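PDB 5MUJ: beta-galactosidase from Bacteroides thetaiotaomicron, which probably acts as a glycoside hydrolase on the side chain known as chain B of the plant pectin rhamnogalacturonan II, whose sugars it binds. Local coordinates for residues A163-S171 and W182-H193. Numbering follows the deposited sequence. Where two conformers were deposited one is given.
Sequences APLFVGLAS and WESLDKPILSIH
V167, L169 and I189 form the apolar centre, where the chain after strand 183-184 loops out at 186-187 and returns alongside V167, bridged by backbone bonds and side chains alike. I189 sets CG2 against L169 CB at 3.8 Å, the two side chains crossing at about a right angle. Its chi1 of 50° brings CG1 to V167 O at 3.3 Å, with V167 CG1 next. L185 runs alongside L169, L185 CD1 lying 3.8 Å from L169 CD2. V167 CG2 meets L190 CD2, and M224 of strand 222-231 packs against V167, I189 and L190. Farther along, F166 CB lies 3.8 Å from P188 CB, and its ring touches I192 CG1 through CE1.

The polar edge is mostly backbone. V167 O receives a bond from I189 N (2.8 Å) and a weak one from L190 N, whereas V167 N donates to L190 O. L185 N donates almost straight to L169 O (3.2 Å, 167° at the hydrogen); a water accepts from L169 N and donates to K187 O, more weakly to L185 O. S171 N to E183 O and E183 N to S171 O each span 2.8 Å; R145 holds both S171 OG and E183 OE1. I189 and L190 opposite V167 form a classic beta bulge, where the chain after edge strand 183-184 returns to pair with strand 166-172, third of four in an antiparallel blade of what is consistent with a five-bladed beta-propeller, with P164 close to the bound glycan.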
# COMPACT_ATOMS: atom_id res chain seq x y z
N ALA A 163 18.22 5.00 -8.20
CA ALA A 163 18.11 3.82 -9.03
C ALA A 163 16.67 3.36 -9.03
O ALA A 163 15.94 3.63 -8.09
CB ALA A 163 19.03 2.69 -8.55
N PRO A 164 16.26 2.59 -10.04
CA PRO A 164 14.88 2.13 -10.09
C PRO A 164 14.51 1.09 -9.01
O PRO A 164 15.39 0.48 -8.37
CB PRO A 164 14.73 1.56 -11.53
CG PRO A 164 16.11 1.25 -11.95
CD PRO A 164 16.97 2.29 -11.30
N LEU A 165 13.21 0.91 -8.83
CA LEU A 165 12.71 -0.10 -7.90
C LEU A 165 11.94 -1.19 -8.64
O LEU A 165 11.27 -0.91 -9.65
CB LEU A 165 11.86 0.53 -6.83
CG LEU A 165 12.45 1.76 -6.19
CD1 LEU A 165 11.29 2.66 -5.74
CD2 LEU A 165 13.36 1.41 -5.03
N PHE A 166 12.15 -2.44 -8.24
CA PHE A 166 11.55 -3.60 -8.87
C PHE A 166 10.74 -4.37 -7.85
O PHE A 166 10.97 -4.20 -6.64
CB PHE A 166 12.62 -4.53 -9.50
CG PHE A 166 13.70 -3.82 -10.26
CD1 PHE A 166 13.40 -2.82 -11.18
CD2 PHE A 166 15.03 -4.14 -10.04
CE1 PHE A 166 14.41 -2.16 -11.88
CE2 PHE A 166 16.05 -3.50 -10.74
CZ PHE A 166 15.73 -2.50 -11.64
N VAL A 167 9.84 -5.25 -8.29
CA VAL A 167 9.02 -6.09 -7.39
C VAL A 167 9.76 -7.35 -6.94
O VAL A 167 10.05 -8.24 -7.68
CB VAL A 167 7.63 -6.51 -8.01
CG1 VAL A 167 6.66 -7.15 -6.98
CG2 VAL A 167 6.92 -5.29 -8.53
N GLY A 168 9.99 -7.46 -5.64
CA GLY A 168 10.54 -8.69 -5.07
C GLY A 168 9.50 -9.60 -4.41
O GLY A 168 8.37 -9.20 -4.17
N LEU A 169 9.91 -10.83 -4.14
CA LEU A 169 9.06 -11.85 -3.53
C LEU A 169 9.75 -12.37 -2.27
O LEU A 169 10.95 -12.69 -2.31
CB LEU A 169 8.86 -13.04 -4.47
CG LEU A 169 7.95 -14.17 -3.96
CD1 LEU A 169 6.50 -13.70 -3.76
CD2 LEU A 169 8.01 -15.36 -4.92
N ALA A 170 8.99 -12.44 -1.18
CA ALA A 170 9.46 -13.02 0.07
C ALA A 170 8.46 -13.97 0.62
O ALA A 170 7.28 -13.93 0.26
CB ALA A 170 9.77 -11.94 1.08
N SER A 171 8.93 -14.81 1.54
CA SER A 171 8.08 -15.78 2.18
C SER A 171 8.66 -16.23 3.50
O SER A 171 9.83 -16.01 3.78
CB SER A 171 7.85 -16.97 1.28
OG SER A 171 9.01 -17.77 1.14
N TRP A 182 12.01 -12.59 6.93
CA TRP A 182 11.38 -13.41 5.91
C TRP A 182 12.45 -13.67 4.82
O TRP A 182 13.40 -12.94 4.71
CB TRP A 182 10.16 -12.67 5.34
CG TRP A 182 8.99 -12.49 6.28
CD1 TRP A 182 9.02 -12.16 7.59
CD2 TRP A 182 7.62 -12.67 5.93
NE1 TRP A 182 7.75 -12.06 8.06
CE2 TRP A 182 6.86 -12.38 7.08
CE3 TRP A 182 6.96 -13.01 4.74
CZ2 TRP A 182 5.47 -12.46 7.09
CZ3 TRP A 182 5.58 -13.08 4.74
CH2 TRP A 182 4.84 -12.82 5.90
N GLU A 183 12.32 -14.80 4.14
CA GLU A 183 13.25 -15.21 3.08
C GLU A 183 12.87 -14.59 1.77
O GLU A 183 11.71 -14.43 1.46
CB GLU A 183 13.21 -16.73 2.93
CG GLU A 183 13.66 -17.44 4.20
CD GLU A 183 13.64 -18.95 4.13
OE1 GLU A 183 13.10 -19.52 3.15
OE2 GLU A 183 14.17 -19.56 5.09
N SER A 184 13.87 -14.26 0.99
CA SER A 184 13.62 -13.62 -0.30
C SER A 184 14.43 -14.18 -1.45
O SER A 184 15.48 -14.82 -1.25
CB SER A 184 13.73 -12.14 -0.17
OG SER A 184 15.00 -11.75 0.20
N LEU A 185 13.87 -13.99 -2.63
CA LEU A 185 14.53 -14.44 -3.90
C LEU A 185 15.71 -13.56 -4.28
O LEU A 185 15.75 -12.37 -3.99
CB LEU A 185 13.53 -14.50 -5.03
CG LEU A 185 12.41 -15.54 -4.90
CD1 LEU A 185 11.63 -15.61 -6.19
CD2 LEU A 185 12.91 -16.93 -4.49
N ASP A 186 16.65 -14.16 -5.00
CA ASP A 186 17.87 -13.46 -5.38
C ASP A 186 17.78 -12.66 -6.70
O ASP A 186 18.78 -12.06 -7.13
CB ASP A 186 19.02 -14.46 -5.40
CG ASP A 186 19.43 -14.88 -4.00
OD1 ASP A 186 18.85 -14.41 -2.98
OD2 ASP A 186 20.35 -15.70 -3.90
N LYS A 187 16.56 -12.61 -7.27
CA LYS A 187 16.18 -11.86 -8.42
C LYS A 187 14.79 -11.26 -8.14
O LYS A 187 13.99 -11.87 -7.43
CB LYS A 187 16.10 -12.80 -9.63
CG LYS A 187 15.01 -13.88 -9.57
CD LYS A 187 15.25 -15.07 -10.50
CE LYS A 187 14.76 -14.82 -11.92
NZ LYS A 187 15.46 -15.66 -12.95
N PRO A 188 14.49 -10.07 -8.71
CA PRO A 188 13.10 -9.64 -8.65
C PRO A 188 12.17 -10.59 -9.38
O PRO A 188 12.61 -11.32 -10.28
CB PRO A 188 13.10 -8.27 -9.33
CG PRO A 188 14.41 -8.11 -9.99
CD PRO A 188 15.35 -9.16 -9.50
N ILE A 189 10.90 -10.58 -9.04
CA ILE A 189 9.88 -11.31 -9.80
C ILE A 189 9.30 -10.52 -10.98
O ILE A 189 8.84 -11.12 -11.95
CB ILE A 189 8.76 -11.92 -8.92
CG1 ILE A 189 8.13 -10.90 -7.93
CG2 ILE A 189 9.29 -13.19 -8.25
CD1 ILE A 189 6.79 -11.36 -7.40
N LEU A 190 9.30 -9.19 -10.88
CA LEU A 190 9.00 -8.31 -12.01
C LEU A 190 10.02 -7.21 -11.99
O LEU A 190 10.44 -6.73 -10.94
CB LEU A 190 7.61 -7.67 -11.98
CG LEU A 190 6.30 -8.47 -11.81
CD1 LEU A 190 6.35 -9.47 -10.68
CD2 LEU A 190 5.17 -7.51 -11.55
N SER A 191 10.36 -6.72 -13.16
CA SER A 191 11.32 -5.64 -13.25
C SER A 191 10.99 -4.85 -14.50
O SER A 191 10.30 -5.37 -15.38
CB SER A 191 12.73 -6.21 -13.28
OG SER A 191 13.65 -5.36 -13.96
N ILE A 192 11.48 -3.62 -14.55
CA ILE A 192 11.30 -2.71 -15.73
C ILE A 192 12.07 -3.14 -17.01
O ILE A 192 11.76 -2.68 -18.10
CB ILE A 192 11.72 -1.24 -15.39
CG1 ILE A 192 13.26 -1.10 -15.32
CG2 ILE A 192 11.00 -0.75 -14.12
CD1 ILE A 192 13.84 0.28 -15.16
N HIS A 193 13.10 -3.97 -16.80
CA HIS A 193 13.98 -4.52 -17.81
C HIS A 193 13.48 -5.81 -18.41
O HIS A 193 14.07 -6.27 -19.39
CB HIS A 193 15.34 -4.73 -17.17
CG HIS A 193 16.00 -3.47 -16.74
ND1 HIS A 193 16.10 -2.36 -17.56
CD2 HIS A 193 16.58 -3.12 -15.57
CE1 HIS A 193 16.72 -1.39 -16.91
NE2 HIS A 193 17.02 -1.83 -15.70
O HOH W 1 12.73 -11.12 -5.05
O HOH W 2 10.83 -16.70 -0.60